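Local structure of aerobactin synthase IucA (Klebsiella pneumoniae subsp. pneumoniae, 5JM8) at residues A141-L146 with D172-F177; L145-A150 with L367-P372; V363-T368 with H427-L432. The protein is an ATP-dependent, magnesium-binding ligase of the NIS synthetase family that takes part in making the siderophore aerobactin. One frame throughout, in Å; residues are numbered along the deposited sequence.

The three contacts follow one another around the ATP pocket of IucA. Interaction 1 comes first along the chain and joins the turn after helix 138-142 to the loop that leads into strand 177-185. Interaction 2 starts from the same turn, with Leu145 and Leu146 in common, and reaches the end of helix 364-368; the centres of the two are about 12 Å apart. Interaction 3, its centre about 10 Å from that of interaction 2 and about 14 Å from that of interaction 1, sets the same short helix, with the end of strand 360-363, against strand 431-435 and the loop before it. Interactions 2 and 3 both touch ATP, one beside the adenine and the other reaching also to the magnesium ion, so residues distant in sequence form one nucleotide site.

Interaction 1: A141-L146 with D172-F177; sequences AEQALL and DFAPHF
Gln143 turns its CG away from its own carbonyl carbon (chi1 -66°) and then runs on extended (chi2 -177°), which carries its amide across to Ala174 and Pro175. There NE2 of Gln143 donates to O of Pro175 at 3.1 Å; the acceptor lies close to the plane of the glutamine amide, and the donor in turn lies in the plane of the proline carbonyl. The other end of the amide rests against alanine, with OE1 of Gln143 3.5 Å from CB of Ala174, so across this contact the amide has one direct bond plus packing; NE2 also makes a weak bond to O of Pro261. Leu146 meets the start of the loop through one methyl alone, CD2 standing 3.4 Å from O of Asp172. A water completes this end: it donates to O of Leu146 (2.7 Å) and to OD2 of Asp172 (2.5 Å), bridging main chain and carboxylate. Arg125 ties the backbones together from outside, since its NH1 bonds to O of both Gln143 and Asp172. The contact thus fastens the turn after helix 138-142 to the loop between helix 163-169 and strand 177-185, with strand 258-261 beside Gln143 and helix 101-124 beside Asp172.

Interaction 2: L145-A150 with L367-P372; sequences LLVGHA and LTQAAP. With ATP (adenosine-5'-triphosphate), chain I.
Gln369, the first residue to leave helical geometry after helix 364-368, reaches into the turn at Leu145-Val147 and fills the tight part of this contact. Its CG stands opposite the backbone N (chi1 164°) and the chain continues straight, delivering OE1 to two successive amides. N of Leu146 donates to OE1 of Gln369 at 2.7 Å, in the carbonyl plane and on a lone pair, while N of Val147 approaches the same OE1 at 2.6 Å almost in line with the C=O bond. NE2 of Gln369 also bonds to O of Ala144, so both ends of this one amide are engaged by the main chain of the turn. Aliphatic groups crowd the oxygen as well: CD1 of Leu145 lies 3.5 Å from OE1 of Gln369, and CG2 of Val147 is 3.2 Å from that atom. Across the pocket side of the turn, CD2 of Leu145 touches C8 of ATP at 3.5 Å, and the His149 ring lies with one face against the adenine, C6 of ATP being displaced toward the ring's rim. The other end is looser. Ala370 is exposed and meets the turn mainly through its O, 3.8 Å from CG2 of Val147. The bonds to the amide satisfy buried polar groups and should fix its rotation, holding in shape the turn whose Leu145 borders the adenine.

Interaction 3: V363-T368 with H427-L432; sequences VLVSLT and HQQNIL. With MG (magnesium ion), chain J; ATP (adenosine-5'-triphosphate), chain I.
N of Leu364 donates to O of Ile431 at 2.9 Å, the donor lying nearly on the extension of the carbonyl (C=O...N 175°), while N of Val365 makes only a weak bond to O of Gln428. The start of helix 364-368 is thus met by carbonyls of the 428-431 segment, where strand 360-363 pairs with strand 431-435 at the edge of the mixed sheet. On the same loop, OE1 of Gln429 lies 2.3 Å and OD1 of Asn430 2.0 Å from the magnesium, which ATP O3A and Asp447 also serve. A bend at chi2 (-99°) turns the Gln429 amide to the phosphates, where NE2 makes a weak bond to ATP O2G and its stronger hydrogen bond to OG1 of Thr263. Val363 and Leu432 form an antiparallel non-hydrogen-bonded pair, with CD2 of Leu432 3.7 Å from CB of Val363. Farther out, Leu364 crosses Gln428 at about a right angle, CG against CG at 3.6 Å, and CG2 of Val365 reaches ATP N7 at 3.4 Å. The backbone bonds join the helix start beside the adenine to the loop of magnesium ligands, consistent with a fixed spacing of the two sites; neutral amide oxygens would leave much of the metal's charge to the phosphates and Asp447.

Interaction 1: A141-L146 with D172-F177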
loop_
_atom_site.group_PDB
_atom_site.type_symbol
_atom_site.label_atom_id
_atom_site.label_comp_id
_atom_site.label_asym_id
_atom_site.label_seq_id
_atom_site.Cartn_x
_atom_site.Cartn_y
_atom_site.Cartn_z
ATOM N N ALA A 141 4.634 18.288 -1.691
ATOM C CA ALA A 141 4.463 19.710 -1.414
ATOM C C ALA A 141 5.809 20.397 -1.209
ATOM O O ALA A 141 6.001 21.534 -1.630
ATOM C CB ALA A 141 3.578 19.908 -0.192
ATOM N N GLU A 142 6.739 19.696 -0.568
ATOM C CA GLU A 142 8.035 20.276 -0.235
ATOM C C GLU A 142 8.888 20.548 -1.464
ATOM O O GLU A 142 9.847 21.314 -1.397
ATOM C CB GLU A 142 8.805 19.359 0.715
ATOM C CG GLU A 142 8.273 19.335 2.136
ATOM C CD GLU A 142 8.320 20.689 2.814
ATOM O OE1 GLU A 142 9.230 21.482 2.504
ATOM O OE2 GLU A 142 7.440 20.961 3.657
ATOM N N GLN A 143 8.548 19.908 -2.579
ATOM C CA GLN A 143 9.311 20.062 -3.813
ATOM C C GLN A 143 8.491 20.715 -4.921
ATOM O O GLN A 143 8.927 20.768 -6.071
ATOM C CB GLN A 143 9.830 18.704 -4.285
ATOM C CG GLN A 143 10.851 18.083 -3.344
ATOM C CD GLN A 143 11.402 16.772 -3.868
ATOM O OE1 GLN A 143 10.704 16.016 -4.547
ATOM N NE2 GLN A 143 12.664 16.498 -3.559
ATOM N N ALA A 144 7.316 21.225 -4.568
ATOM C CA ALA A 144 6.407 21.805 -5.551
ATOM C C ALA A 144 6.552 23.320 -5.649
ATOM O O ALA A 144 5.872 23.960 -6.452
ATOM C CB ALA A 144 4.969 21.437 -5.213
ATOM N N LEU A 145 7.432 23.893 -4.833
ATOM C CA LEU A 145 7.681 25.331 -4.878
ATOM C C LEU A 145 8.751 25.670 -5.915
ATOM O O LEU A 145 9.933 25.384 -5.719
ATOM C CB LEU A 145 8.101 25.847 -3.497
ATOM C CG LEU A 145 8.349 27.356 -3.375
ATOM C CD1 LEU A 145 7.061 28.135 -3.565
ATOM C CD2 LEU A 145 8.991 27.692 -2.039
ATOM N N LEU A 146 8.324 26.288 -7.013
ATOM C CA LEU A 146 9.227 26.654 -8.101
ATOM C C LEU A 146 9.446 28.162 -8.174
ATOM O O LEU A 146 10.415 28.621 -8.772
ATOM C CB LEU A 146 8.684 26.151 -9.442
ATOM C CG LEU A 146 8.511 24.639 -9.602
ATOM C CD1 LEU A 146 8.092 24.328 -11.031
ATOM C CD2 LEU A 146 9.784 23.878 -9.228
ATOM N N ASP A 172 13.772 21.886 -6.541
ATOM C CA ASP A 172 13.046 22.344 -7.721
ATOM C C ASP A 172 12.827 21.234 -8.753
ATOM O O ASP A 172 11.736 21.105 -9.307
ATOM C CB ASP A 172 13.789 23.521 -8.366
ATOM C CG ASP A 172 14.022 24.670 -7.397
ATOM O OD1 ASP A 172 14.600 24.434 -6.317
ATOM O OD2 ASP A 172 13.625 25.810 -7.715
ATOM N N PHE A 173 13.861 20.430 -8.994
ATOM C CA PHE A 173 13.802 19.366 -9.999
ATOM C C PHE A 173 13.332 18.053 -9.379
ATOM O O PHE A 173 13.394 16.997 -10.011
ATOM C CB PHE A 173 15.173 19.181 -10.660
ATOM C CG PHE A 173 15.652 20.392 -11.415
ATOM C CD1 PHE A 173 16.116 21.507 -10.739
ATOM C CD2 PHE A 173 15.642 20.414 -12.799
ATOM C CE1 PHE A 173 16.558 22.622 -11.427
ATOM C CE2 PHE A 173 16.086 21.524 -13.493
ATOM C CZ PHE A 173 16.541 22.630 -12.806
ATOM N N ALA A 174 12.863 18.140 -8.137
ATOM C CA ALA A 174 12.347 16.991 -7.398
ATOM C C ALA A 174 13.330 15.822 -7.359
ATOM O O ALA A 174 12.969 14.694 -7.702
ATOM C CB ALA A 174 11.024 16.540 -7.999
ATOM N N PRO A 175 14.576 16.080 -6.932
ATOM C CA PRO A 175 15.567 15.008 -6.899
ATOM C C PRO A 175 15.571 14.253 -5.583
ATOM O O PRO A 175 14.858 14.616 -4.649
ATOM C CB PRO A 175 16.879 15.760 -7.077
ATOM C CG PRO A 175 16.642 17.028 -6.329
ATOM C CD PRO A 175 15.173 17.365 -6.521
ATOM N N HIS A 176 16.381 13.205 -5.519
ATOM C CA HIS A 176 16.640 12.522 -4.266
ATOM C C HIS A 176 18.011 11.868 -4.325
ATOM O O HIS A 176 18.554 11.637 -5.407
ATOM C CB HIS A 176 15.555 11.490 -3.970
ATOM C CG HIS A 176 15.421 10.431 -5.019
ATOM N ND1 HIS A 176 14.573 10.556 -6.099
ATOM C CD2 HIS A 176 16.013 9.221 -5.142
ATOM C CE1 HIS A 176 14.659 9.470 -6.847
ATOM N NE2 HIS A 176 15.525 8.645 -6.288
ATOM N N PHE A 177 18.580 11.591 -3.159
ATOM C CA PHE A 177 19.908 11.001 -3.089
ATOM C C PHE A 177 20.158 10.370 -1.725
ATOM O O PHE A 177 19.604 10.820 -0.723
ATOM C CB PHE A 177 20.973 12.059 -3.377
ATOM C CG PHE A 177 20.861 13.282 -2.513
ATOM C CD1 PHE A 177 21.340 13.274 -1.214
ATOM C CD2 PHE A 177 20.279 14.441 -3.000
ATOM C CE1 PHE A 177 21.239 14.393 -0.415
ATOM C CE2 PHE A 177 20.176 15.566 -2.205
ATOM C CZ PHE A 177 20.656 15.542 -0.911
HETATM O O HOH W 1 12.635 27.242 -9.571
#

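Interaction 2: L145-A150 with L367-P372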
loop_
_atom_site.group_PDB
_atom_site.type_symbol
_atom_site.label_atom_id
_atom_site.label_comp_id
_atom_site.label_asym_id
_atom_site.label_seq_id
_atom_site.Cartn_x
_atom_site.Cartn_y
_atom_site.Cartn_z
ATOM N N LEU A 145 7.432 23.893 -4.833
ATOM C CA LEU A 145 7.681 25.331 -4.878
ATOM C C LEU A 145 8.751 25.670 -5.915
ATOM O O LEU A 145 9.933 25.384 -5.719
ATOM C CB LEU A 145 8.101 25.847 -3.497
ATOM C CG LEU A 145 8.349 27.356 -3.375
ATOM C CD1 LEU A 145 7.061 28.135 -3.565
ATOM C CD2 LEU A 145 8.991 27.692 -2.039
ATOM N N LEU A 146 8.324 26.288 -7.013
ATOM C CA LEU A 146 9.227 26.654 -8.101
ATOM C C LEU A 146 9.446 28.162 -8.174
ATOM O O LEU A 146 10.415 28.621 -8.772
ATOM C CB LEU A 146 8.684 26.151 -9.442
ATOM C CG LEU A 146 8.511 24.639 -9.602
ATOM C CD1 LEU A 146 8.092 24.328 -11.031
ATOM C CD2 LEU A 146 9.784 23.878 -9.228
ATOM N N VAL A 147 8.542 28.928 -7.574
ATOM C CA VAL A 147 8.655 30.383 -7.579
ATOM C C VAL A 147 9.556 30.857 -6.448
ATOM O O VAL A 147 10.307 31.818 -6.603
ATOM C CB VAL A 147 7.278 31.061 -7.440
ATOM C CG1 VAL A 147 7.434 32.572 -7.318
ATOM C CG2 VAL A 147 6.393 30.712 -8.624
ATOM N N GLY A 148 9.470 30.183 -5.308
ATOM C CA GLY A 148 10.251 30.553 -4.144
ATOM C C GLY A 148 9.542 31.624 -3.340
ATOM O O GLY A 148 8.314 31.689 -3.337
ATOM N N HIS A 149 10.315 32.465 -2.660
ATOM C CA HIS A 149 9.756 33.553 -1.861
ATOM C C HIS A 149 9.066 34.576 -2.758
ATOM O O HIS A 149 9.683 35.141 -3.662
ATOM C CB HIS A 149 10.849 34.228 -1.036
ATOM C CG HIS A 149 10.331 34.983 0.147
ATOM N ND1 HIS A 149 9.373 35.967 0.043
ATOM C CD2 HIS A 149 10.642 34.899 1.462
ATOM C CE1 HIS A 149 9.112 36.455 1.243
ATOM N NE2 HIS A 149 9.868 35.823 2.122
ATOM N N ALA A 150 7.786 34.814 -2.500
ATOM C CA ALA A 150 6.960 35.616 -3.395
ATOM C C ALA A 150 7.329 37.094 -3.346
ATOM O O ALA A 150 7.027 37.841 -4.278
ATOM C CB ALA A 150 5.489 35.430 -3.052
ATOM N N LEU A 367 1.287 25.858 -1.435
ATOM C CA LEU A 367 -0.132 25.909 -1.761
ATOM C C LEU A 367 -0.514 27.288 -2.276
ATOM O O LEU A 367 -1.210 27.421 -3.282
ATOM C CB LEU A 367 -0.978 25.556 -0.535
ATOM C CG LEU A 367 -0.758 24.167 0.062
ATOM C CD1 LEU A 367 -1.485 24.044 1.387
ATOM C CD2 LEU A 367 -1.220 23.087 -0.903
ATOM N N THR A 368 -0.049 28.313 -1.576
ATOM C CA THR A 368 -0.357 29.692 -1.928
ATOM C C THR A 368 0.324 30.128 -3.221
ATOM O O THR A 368 -0.195 30.987 -3.935
ATOM C CB THR A 368 0.083 30.648 -0.826
ATOM O OG1 THR A 368 1.504 30.563 -0.685
ATOM C CG2 THR A 368 -0.585 30.295 0.492
ATOM N N GLN A 369 1.490 29.543 -3.496
ATOM C CA GLN A 369 2.302 29.892 -4.665
ATOM C C GLN A 369 1.475 30.027 -5.934
ATOM O O GLN A 369 0.688 29.143 -6.280
ATOM C CB GLN A 369 3.402 28.840 -4.885
ATOM C CG GLN A 369 4.071 28.886 -6.275
ATOM C CD GLN A 369 5.047 27.742 -6.508
ATOM O OE1 GLN A 369 6.180 27.954 -6.938
ATOM N NE2 GLN A 369 4.606 26.523 -6.236
ATOM N N ALA A 370 1.665 31.144 -6.628
ATOM C CA ALA A 370 1.005 31.365 -7.903
ATOM C C ALA A 370 1.488 30.326 -8.906
ATOM O O ALA A 370 2.679 30.024 -8.977
ATOM C CB ALA A 370 1.274 32.770 -8.408
ATOM N N ALA A 371 0.555 29.771 -9.669
ATOM C CA ALA A 371 0.887 28.750 -10.650
ATOM C C ALA A 371 1.800 29.315 -11.736
ATOM O O ALA A 371 1.499 30.362 -12.310
ATOM C CB ALA A 371 -0.374 28.191 -11.264
ATOM N N PRO A 372 2.926 28.632 -12.015
ATOM C CA PRO A 372 3.789 29.090 -13.109
ATOM C C PRO A 372 3.070 29.168 -14.454
ATOM O O PRO A 372 3.410 30.020 -15.275
ATOM C CB PRO A 372 4.894 28.031 -13.147
ATOM C CG PRO A 372 4.954 27.507 -11.762
ATOM C CD PRO A 372 3.542 27.520 -11.266
HETATM P PG ATP I . 14.090 24.570 7.802
HETATM O O1G ATP I . 14.515 23.278 7.152
HETATM O O2G ATP I . 12.598 24.801 7.768
HETATM O O3G ATP I . 14.698 24.800 9.165
HETATM P PB ATP I . 15.457 27.073 7.233
HETATM O O1B ATP I . 16.480 27.349 6.160
HETATM O O2B ATP I . 15.892 27.013 8.681
HETATM O O3B ATP I . 14.656 25.726 6.819
HETATM P PA ATP I . 14.457 29.744 6.978
HETATM O O1A ATP I . 15.766 30.114 7.628
HETATM O O2A ATP I . 13.176 30.380 7.459
HETATM O O3A ATP I . 14.263 28.149 7.088
HETATM O "O5'" ATP I . 14.537 29.980 5.390
HETATM C "C5'" ATP I . 13.390 29.656 4.612
HETATM C "C4'" ATP I . 13.766 29.197 3.211
HETATM O "O4'" ATP I . 12.560 28.954 2.485
HETATM C "C3'" ATP I . 14.568 30.229 2.433
HETATM O "O3'" ATP I . 15.730 29.609 1.867
HETATM C "C2'" ATP I . 13.636 30.741 1.351
HETATM O "O2'" ATP I . 14.299 30.869 0.094
HETATM C "C1'" ATP I . 12.536 29.697 1.264
HETATM N N9 ATP I . 11.202 30.314 1.095
HETATM C C8 ATP I . 10.391 30.078 0.050
HETATM N N7 ATP I . 9.238 30.784 0.168
HETATM C C5 ATP I . 9.310 31.484 1.313
HETATM C C6 ATP I . 8.428 32.426 2.032
HETATM N N6 ATP I . 7.221 32.744 1.509
HETATM N N1 ATP I . 8.875 32.940 3.201
HETATM C C2 ATP I . 10.079 32.616 3.712
HETATM N N3 ATP I . 10.926 31.764 3.105
HETATM C C4 ATP I . 10.608 31.176 1.924
#

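Interaction 3: V363-T368 with H427-L432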
loop_
_atom_site.group_PDB
_atom_site.type_symbol
_atom_site.label_atom_id
_atom_site.label_comp_id
_atom_site.label_asym_id
_atom_site.label_seq_id
_atom_site.Cartn_x
_atom_site.Cartn_y
_atom_site.Cartn_z
ATOM N N VAL A 363 3.340 21.949 3.318
ATOM C CA VAL A 363 3.884 23.249 3.675
ATOM C C VAL A 363 3.056 24.320 2.964
ATOM O O VAL A 363 2.751 24.203 1.777
ATOM C CB VAL A 363 5.376 23.373 3.307
ATOM C CG1 VAL A 363 5.572 23.288 1.795
ATOM C CG2 VAL A 363 5.954 24.661 3.868
ATOM N N LEU A 364 2.685 25.358 3.707
ATOM C CA LEU A 364 1.733 26.352 3.225
ATOM C C LEU A 364 2.222 27.081 1.973
ATOM O O LEU A 364 1.432 27.385 1.078
ATOM C CB LEU A 364 1.441 27.363 4.339
ATOM C CG LEU A 364 0.464 28.502 4.037
ATOM C CD1 LEU A 364 -0.914 27.964 3.696
ATOM C CD2 LEU A 364 0.393 29.467 5.217
ATOM N N VAL A 365 3.525 27.344 1.912
ATOM C CA VAL A 365 4.098 28.181 0.860
ATOM C C VAL A 365 3.905 27.587 -0.537
ATOM O O VAL A 365 3.822 28.316 -1.525
ATOM C CB VAL A 365 5.607 28.417 1.104
ATOM C CG1 VAL A 365 6.388 27.115 1.001
ATOM C CG2 VAL A 365 6.151 29.443 0.127
ATOM N N SER A 366 3.833 26.265 -0.615
ATOM C CA SER A 366 3.656 25.592 -1.894
ATOM C C SER A 366 2.213 25.712 -2.378
ATOM O O SER A 366 1.946 25.685 -3.580
ATOM C CB SER A 366 4.053 24.118 -1.780
ATOM O OG SER A 366 5.405 23.991 -1.378
ATOM N N LEU A 367 1.287 25.858 -1.435
ATOM C CA LEU A 367 -0.132 25.909 -1.761
ATOM C C LEU A 367 -0.514 27.288 -2.276
ATOM O O LEU A 367 -1.210 27.421 -3.282
ATOM C CB LEU A 367 -0.978 25.556 -0.535
ATOM C CG LEU A 367 -0.758 24.167 0.062
ATOM C CD1 LEU A 367 -1.485 24.044 1.387
ATOM C CD2 LEU A 367 -1.220 23.087 -0.903
ATOM N N THR A 368 -0.049 28.313 -1.576
ATOM C CA THR A 368 -0.357 29.692 -1.928
ATOM C C THR A 368 0.324 30.128 -3.221
ATOM O O THR A 368 -0.195 30.987 -3.935
ATOM C CB THR A 368 0.083 30.648 -0.826
ATOM O OG1 THR A 368 1.504 30.563 -0.685
ATOM C CG2 THR A 368 -0.585 30.295 0.492
ATOM N N HIS A 427 6.915 31.181 9.459
ATOM C CA HIS A 427 6.905 31.494 8.036
ATOM C C HIS A 427 5.746 30.793 7.359
ATOM O O HIS A 427 5.059 29.966 7.952
ATOM C CB HIS A 427 8.196 31.051 7.338
ATOM C CG HIS A 427 9.414 31.812 7.741
ATOM N ND1 HIS A 427 10.284 31.369 8.714
ATOM C CD2 HIS A 427 9.927 32.978 7.283
ATOM C CE1 HIS A 427 11.274 32.234 8.844
ATOM N NE2 HIS A 427 11.082 33.218 7.985
ATOM N N GLN A 428 5.555 31.119 6.092
ATOM C CA GLN A 428 4.718 30.323 5.216
ATOM C C GLN A 428 5.404 28.992 4.914
ATOM O O GLN A 428 4.788 28.059 4.395
ATOM C CB GLN A 428 4.460 31.086 3.932
ATOM C CG GLN A 428 3.227 30.674 3.209
ATOM C CD GLN A 428 3.019 31.467 1.941
ATOM O OE1 GLN A 428 2.210 31.091 1.103
ATOM N NE2 GLN A 428 3.743 32.576 1.796
ATOM N N GLN A 429 6.693 28.927 5.233
ATOM C CA GLN A 429 7.503 27.738 5.007
ATOM C C GLN A 429 7.708 26.933 6.297
ATOM O O GLN A 429 8.097 25.767 6.248
ATOM C CB GLN A 429 8.854 28.139 4.404
ATOM C CG GLN A 429 9.734 26.968 3.973
ATOM C CD GLN A 429 10.804 26.602 4.987
ATOM O OE1 GLN A 429 11.021 27.306 5.973
ATOM N NE2 GLN A 429 11.488 25.492 4.737
ATOM N N ASN A 430 7.445 27.556 7.445
ATOM C CA ASN A 430 7.517 26.865 8.732
ATOM C C ASN A 430 6.166 26.298 9.142
ATOM O O ASN A 430 6.065 25.576 10.131
ATOM C CB ASN A 430 8.022 27.807 9.821
ATOM C CG ASN A 430 9.469 28.195 9.630
ATOM O OD1 ASN A 430 10.190 27.582 8.844
ATOM N ND2 ASN A 430 9.909 29.211 10.360
ATOM N N ILE A 431 5.133 26.634 8.376
ATOM C CA ILE A 431 3.782 26.166 8.650
ATOM C C ILE A 431 3.418 24.955 7.800
ATOM O O ILE A 431 3.282 25.063 6.579
ATOM C CB ILE A 431 2.751 27.280 8.395
ATOM C CG1 ILE A 431 2.899 28.379 9.443
ATOM C CG2 ILE A 431 1.332 26.721 8.438
ATOM C CD1 ILE A 431 2.207 29.681 9.080
ATOM N N LEU A 432 3.252 23.809 8.456
ATOM C CA LEU A 432 2.715 22.621 7.805
ATOM C C LEU A 432 1.238 22.503 8.159
ATOM O O LEU A 432 0.872 22.372 9.329
ATOM C CB LEU A 432 3.480 21.367 8.225
ATOM C CG LEU A 432 4.998 21.422 8.033
ATOM C CD1 LEU A 432 5.669 20.187 8.618
ATOM C CD2 LEU A 432 5.349 21.573 6.560
HETATM MG MG MG J . 11.997 27.574 8.027
HETATM P PG ATP I . 14.090 24.570 7.802
HETATM O O1G ATP I . 14.515 23.278 7.152
HETATM O O2G ATP I . 12.598 24.801 7.768
HETATM O O3G ATP I . 14.698 24.800 9.165
HETATM P PB ATP I . 15.457 27.073 7.233
HETATM O O1B ATP I . 16.480 27.349 6.160
HETATM O O2B ATP I . 15.892 27.013 8.681
HETATM O O3B ATP I . 14.656 25.726 6.819
HETATM P PA ATP I . 14.457 29.744 6.978
HETATM O O1A ATP I . 15.766 30.114 7.628
HETATM O O2A ATP I . 13.176 30.380 7.459
HETATM O O3A ATP I . 14.263 28.149 7.088
HETATM O "O5'" ATP I . 14.537 29.980 5.390
HETATM C "C5'" ATP I . 13.390 29.656 4.612
HETATM C "C4'" ATP I . 13.766 29.197 3.211
HETATM O "O4'" ATP I . 12.560 28.954 2.485
HETATM C "C3'" ATP I . 14.568 30.229 2.433
HETATM O "O3'" ATP I . 15.730 29.609 1.867
HETATM C "C2'" ATP I . 13.636 30.741 1.351
HETATM O "O2'" ATP I . 14.299 30.869 0.094
HETATM C "C1'" ATP I . 12.536 29.697 1.264
HETATM N N9 ATP I . 11.202 30.314 1.095
HETATM C C8 ATP I . 10.391 30.078 0.050
HETATM N N7 ATP I . 9.238 30.784 0.168
HETATM C C5 ATP I . 9.310 31.484 1.313
HETATM C C6 ATP I . 8.428 32.426 2.032
HETATM N N6 ATP I . 7.221 32.744 1.509
HETATM N N1 ATP I . 8.875 32.940 3.201
HETATM C C2 ATP I . 10.079 32.616 3.712
HETATM N N3 ATP I . 10.926 31.764 3.105
HETATM C C4 ATP I . 10.608 31.176 1.924
#